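Long-range contacts in telomerase reverse transcriptase (Candida tropicalis MYA-3404, PDB 6ZD1), which probably extends chromosome ends as the catalytic subunit of telomerase, copying a template in its RNA component into telomeric DNA repeats: residues V371-T376 and K422-S427; P283-L288 and F466-I471. All coordinates share one frame; numbering follows the deposited sequence.

Contact 1: V371-T376 and K422-S427; sequences VREYGT and KTLSIS
Glu373 lays the aliphatic part of its side chain against the isobutyl group of Leu424, the two crossing obliquely. The closest touch is at the bases, Glu373 CB to Leu424 CG at 3.6 Å, and further out Glu373 CG lies 4.0 Å from Leu424 CD1. With CG trans to the backbone N (chi1 -180°) and the chain extended beyond it, the glutamate carries its carboxylate past the leucine, and OE1 still comes within 3.9 Å of Leu424 CD2. The methylenes do the packing; no salt bridge crosses, Lys422 NZ staying 6.2 Å from Glu373 OE2. Backbone bonds hold the two segments together here. Glu373 N donates to Lys422 O at 2.7 Å, approaching that oxygen almost straight along its C=O bond (169°). At the neighbouring hydrogen-bonded pair, Val371 N donates to Leu424 O at 2.9 Å, tilted 33° out of the carbonyl plane. Leu424 N also faces Val371 O, but the modelled separation is too short to be trusted in detail. Val371 and Leu424 thus form an antiparallel hydrogen-bonded pair with side chains on one face, whereas those of the next, non-hydrogen-bonded pair, Arg372 and Thr423, diverge. Arg372 points away from the other strand, and Tyr374, two residues on, reaches back to it: Arg372 NE donates to Tyr374 OH at 2.7 Å, and Tyr374 CE1 lies in plane at the guanidinium edge, probably limiting its swing. The result is a small two-stranded antiparallel sheet near the surface, joining strands 368-372 and 423-427. Helix 263-298 packs against it through Gln286, whose NE2 bonds Arg372 O while its side chain touches Val371, and through Tyr279, which meets Glu373. At the other end, Ser427 N-caps helix 428-440 through the backbone N of Lys430.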
# COMPACT_ATOMS: atom_id res chain seq x y z
N VAL A 371 -5.91 0.89 -26.01
CA VAL A 371 -5.74 1.38 -24.66
C VAL A 371 -4.46 2.20 -24.60
O VAL A 371 -3.72 2.31 -25.58
CB VAL A 371 -5.73 0.24 -23.63
CG1 VAL A 371 -7.07 -0.48 -23.63
CG2 VAL A 371 -4.61 -0.74 -23.94
N ARG A 372 -4.19 2.77 -23.43
CA ARG A 372 -3.08 3.70 -23.27
C ARG A 372 -1.79 2.97 -22.91
O ARG A 372 -1.80 1.89 -22.32
CB ARG A 372 -3.40 4.73 -22.20
CG ARG A 372 -4.57 5.65 -22.54
CD ARG A 372 -5.04 6.42 -21.31
NE ARG A 372 -3.93 7.05 -20.59
CZ ARG A 372 -3.50 8.28 -20.83
NH1 ARG A 372 -4.08 9.03 -21.76
NH2 ARG A 372 -2.48 8.77 -20.12
N GLU A 373 -0.67 3.59 -23.28
CA GLU A 373 0.64 3.14 -22.84
C GLU A 373 1.04 3.91 -21.59
O GLU A 373 0.66 5.07 -21.41
CB GLU A 373 1.68 3.33 -23.94
CG GLU A 373 3.09 2.88 -23.57
CD GLU A 373 4.15 3.35 -24.55
OE1 GLU A 373 4.53 2.56 -25.45
OE2 GLU A 373 4.60 4.51 -24.43
N TYR A 374 1.81 3.25 -20.73
CA TYR A 374 2.32 3.87 -19.52
C TYR A 374 3.76 3.44 -19.32
O TYR A 374 4.19 2.39 -19.81
CB TYR A 374 1.49 3.49 -18.28
CG TYR A 374 0.06 3.98 -18.33
CD1 TYR A 374 -0.26 5.29 -18.00
CD2 TYR A 374 -0.98 3.13 -18.70
CE1 TYR A 374 -1.56 5.74 -18.04
CE2 TYR A 374 -2.29 3.57 -18.74
CZ TYR A 374 -2.57 4.88 -18.41
OH TYR A 374 -3.87 5.34 -18.44
N GLY A 375 4.49 4.25 -18.58
CA GLY A 375 5.86 3.91 -18.25
C GLY A 375 5.95 3.05 -17.01
O GLY A 375 4.95 2.79 -16.33
N THR A 376 7.16 2.61 -16.72
CA THR A 376 7.48 1.86 -15.53
C THR A 376 8.21 2.79 -14.57
O THR A 376 8.77 3.81 -14.99
CB THR A 376 8.35 0.64 -15.88
OG1 THR A 376 7.73 -0.13 -16.92
CG2 THR A 376 8.59 -0.25 -14.66
N LYS A 422 -0.69 8.46 -26.67
CA LYS A 422 0.23 7.33 -26.46
C LYS A 422 -0.52 6.00 -26.31
O LYS A 422 -0.46 5.33 -25.28
CB LYS A 422 1.14 7.58 -25.25
CG LYS A 422 2.21 8.64 -25.48
CD LYS A 422 2.92 8.98 -24.17
CE LYS A 422 1.94 9.55 -23.15
NZ LYS A 422 2.57 9.72 -21.81
N THR A 423 -1.24 5.62 -27.37
CA THR A 423 -2.10 4.45 -27.33
C THR A 423 -1.33 3.16 -27.64
O THR A 423 -0.26 3.17 -28.25
CB THR A 423 -3.26 4.60 -28.31
OG1 THR A 423 -2.77 5.09 -29.56
CG2 THR A 423 -4.30 5.55 -27.76
N LEU A 424 -1.91 2.04 -27.20
CA LEU A 424 -1.48 0.70 -27.56
C LEU A 424 -2.70 -0.10 -28.04
O LEU A 424 -3.84 0.34 -27.90
CB LEU A 424 -0.83 -0.03 -26.38
CG LEU A 424 0.48 0.53 -25.83
CD1 LEU A 424 0.97 -0.33 -24.67
CD2 LEU A 424 1.54 0.62 -26.92
N SER A 425 -2.44 -1.28 -28.60
CA SER A 425 -3.51 -2.14 -29.10
C SER A 425 -3.27 -3.58 -28.66
O SER A 425 -2.13 -4.05 -28.64
CB SER A 425 -3.61 -2.08 -30.63
OG SER A 425 -2.47 -2.68 -31.23
N ILE A 426 -4.36 -4.27 -28.33
CA ILE A 426 -4.28 -5.66 -27.90
C ILE A 426 -5.57 -6.37 -28.32
O ILE A 426 -6.65 -5.78 -28.33
CB ILE A 426 -4.04 -5.78 -26.38
CG1 ILE A 426 -3.71 -7.23 -26.01
CG2 ILE A 426 -5.24 -5.27 -25.60
CD1 ILE A 426 -3.36 -7.41 -24.56
N SER A 427 -5.44 -7.65 -28.66
CA SER A 427 -6.56 -8.44 -29.15
C SER A 427 -7.20 -9.23 -28.02
O SER A 427 -6.62 -9.44 -26.95
CB SER A 427 -6.10 -9.40 -30.25
OG SER A 427 -5.35 -10.47 -29.71

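Contact 2: P283-L288 and F466-I471; sequences PVRQVL and FSLSGI
Leu468 pushes its two methyls into helix 263-298, one to each of two consecutive residues. CD1 meets Val284 CG1 at 3.8 Å, the side chains crossing at about a right angle, and CD2 rests 3.8 Å from Arg285 CB. A second apolar touch lies one helical turn further on: Ile471 CD1 is 3.7 Å from Leu288 CB. Ile471 holds CG1 trans to its backbone N (chi1 -168°), which carries that terminal methyl over to the helix, where it also sits 3.9 Å from Arg285 O.

The polar side is slight. Arg285 bends at chi3 (61°) and brings NH1 to 3.5 Å from Ser467 O, but the carbonyl stands oblique to the guanidinium and the geometry makes no hydrogen bond; the attraction is at most a loose charge-dipole one.

Residues 466-470 are probably part of motif B' of the reverse transcriptase, leading into helix 469-484, whose first residue, Ser469, closes the turn before it by bonding OG to Phe463 O. Cys435 of helix 428-440 also touches Val284 and Leu288. Aliphatic side chains make about two thirds of the interface, with Arg285 and Ser467 supplying the rest, so it rests on shape and burial more than on directional bonds.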
# COMPACT_ATOMS: atom_id res chain seq x y z
N PRO A 283 -2.19 -3.52 -20.78
CA PRO A 283 -3.39 -3.53 -21.63
C PRO A 283 -4.45 -4.52 -21.18
O PRO A 283 -5.64 -4.19 -21.19
CB PRO A 283 -2.83 -3.88 -23.01
CG PRO A 283 -1.43 -3.40 -22.97
CD PRO A 283 -0.97 -3.70 -21.58
N VAL A 284 -4.04 -5.72 -20.76
CA VAL A 284 -5.01 -6.72 -20.32
C VAL A 284 -5.82 -6.19 -19.15
O VAL A 284 -7.05 -6.30 -19.11
CB VAL A 284 -4.31 -8.05 -19.98
CG1 VAL A 284 -5.23 -8.95 -19.17
CG2 VAL A 284 -3.86 -8.75 -21.24
N ARG A 285 -5.14 -5.57 -18.18
CA ARG A 285 -5.85 -5.02 -17.03
C ARG A 285 -6.74 -3.85 -17.45
O ARG A 285 -7.85 -3.69 -16.93
CB ARG A 285 -4.86 -4.59 -15.95
CG ARG A 285 -5.53 -4.05 -14.70
CD ARG A 285 -4.60 -4.09 -13.50
NE ARG A 285 -3.40 -3.28 -13.68
CZ ARG A 285 -2.52 -3.04 -12.72
NH1 ARG A 285 -2.71 -3.54 -11.51
NH2 ARG A 285 -1.45 -2.29 -12.96
N GLN A 286 -6.29 -3.03 -18.41
CA GLN A 286 -7.09 -1.89 -18.84
C GLN A 286 -8.38 -2.34 -19.52
O GLN A 286 -9.45 -1.76 -19.27
CB GLN A 286 -6.29 -1.00 -19.79
CG GLN A 286 -5.17 -0.20 -19.14
CD GLN A 286 -4.47 0.70 -20.14
OE1 GLN A 286 -5.08 1.61 -20.71
NE2 GLN A 286 -3.19 0.44 -20.38
N VAL A 287 -8.30 -3.35 -20.38
CA VAL A 287 -9.49 -3.80 -21.09
C VAL A 287 -10.46 -4.48 -20.13
O VAL A 287 -11.68 -4.29 -20.21
CB VAL A 287 -9.10 -4.73 -22.26
CG1 VAL A 287 -10.34 -5.22 -22.99
CG2 VAL A 287 -8.16 -4.00 -23.21
N LEU A 288 -9.93 -5.27 -19.19
CA LEU A 288 -10.79 -5.88 -18.19
C LEU A 288 -11.51 -4.82 -17.37
O LEU A 288 -12.71 -4.96 -17.08
CB LEU A 288 -9.98 -6.80 -17.28
CG LEU A 288 -9.40 -8.07 -17.91
CD1 LEU A 288 -8.56 -8.82 -16.90
CD2 LEU A 288 -10.51 -8.96 -18.45
N PHE A 466 -0.36 -10.81 -7.59
CA PHE A 466 -0.14 -10.73 -9.02
C PHE A 466 -0.96 -9.59 -9.62
O PHE A 466 -1.89 -9.06 -9.01
CB PHE A 466 -0.49 -12.05 -9.70
CG PHE A 466 0.59 -13.08 -9.61
CD1 PHE A 466 1.59 -13.14 -10.57
CD2 PHE A 466 0.63 -13.97 -8.55
CE1 PHE A 466 2.59 -14.08 -10.48
CE2 PHE A 466 1.63 -14.92 -8.46
CZ PHE A 466 2.61 -14.97 -9.43
N SER A 467 -0.61 -9.24 -10.87
CA SER A 467 -1.14 -8.03 -11.49
C SER A 467 -2.66 -8.05 -11.58
O SER A 467 -3.32 -7.03 -11.33
CB SER A 467 -0.53 -7.86 -12.88
OG SER A 467 0.89 -7.96 -12.83
N LEU A 468 -3.24 -9.19 -11.95
CA LEU A 468 -4.66 -9.27 -12.25
C LEU A 468 -5.49 -9.89 -11.13
O LEU A 468 -6.70 -10.03 -11.30
CB LEU A 468 -4.86 -10.07 -13.54
CG LEU A 468 -3.98 -9.72 -14.73
CD1 LEU A 468 -4.27 -10.63 -15.91
CD2 LEU A 468 -4.16 -8.26 -15.12
N SER A 469 -4.87 -10.26 -10.00
CA SER A 469 -5.60 -10.99 -8.97
C SER A 469 -6.78 -10.18 -8.44
O SER A 469 -7.88 -10.71 -8.27
CB SER A 469 -4.65 -11.38 -7.83
OG SER A 469 -3.61 -12.21 -8.31
N GLY A 470 -6.56 -8.89 -8.17
CA GLY A 470 -7.64 -8.08 -7.64
C GLY A 470 -8.78 -7.92 -8.63
O GLY A 470 -9.95 -8.07 -8.27
N ILE A 471 -8.46 -7.67 -9.90
CA ILE A 471 -9.53 -7.50 -10.88
C ILE A 471 -10.17 -8.84 -11.22
O ILE A 471 -11.35 -8.90 -11.56
CB ILE A 471 -9.01 -6.77 -12.13
CG1 ILE A 471 -10.19 -6.33 -13.00
CG2 ILE A 471 -8.05 -7.65 -12.92
CD1 ILE A 471 -9.84 -5.23 -13.97

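In the fold
The two contacts lie on the same side of the chain's centre, their own centres 13 Å apart, with contact 2 buried and contact 1 nearer the surface. Along the chain the order is 283-288, 371-376, 422-427, 466-471, so contact 1 falls wholly between the halves of contact 2. Helix 263-298 links them, turning one flank to the two-stranded sheet and another to the start of helix 469-484. Val284 serves both: its CG2 lies 3.6 Å from Ile426 CD1 on strand 423-427. All four segments belong to the reverse transcriptase region, and the small sheet, probably part of the telomerase-specific insertion in the fingers, is thereby tied to the polymerase core.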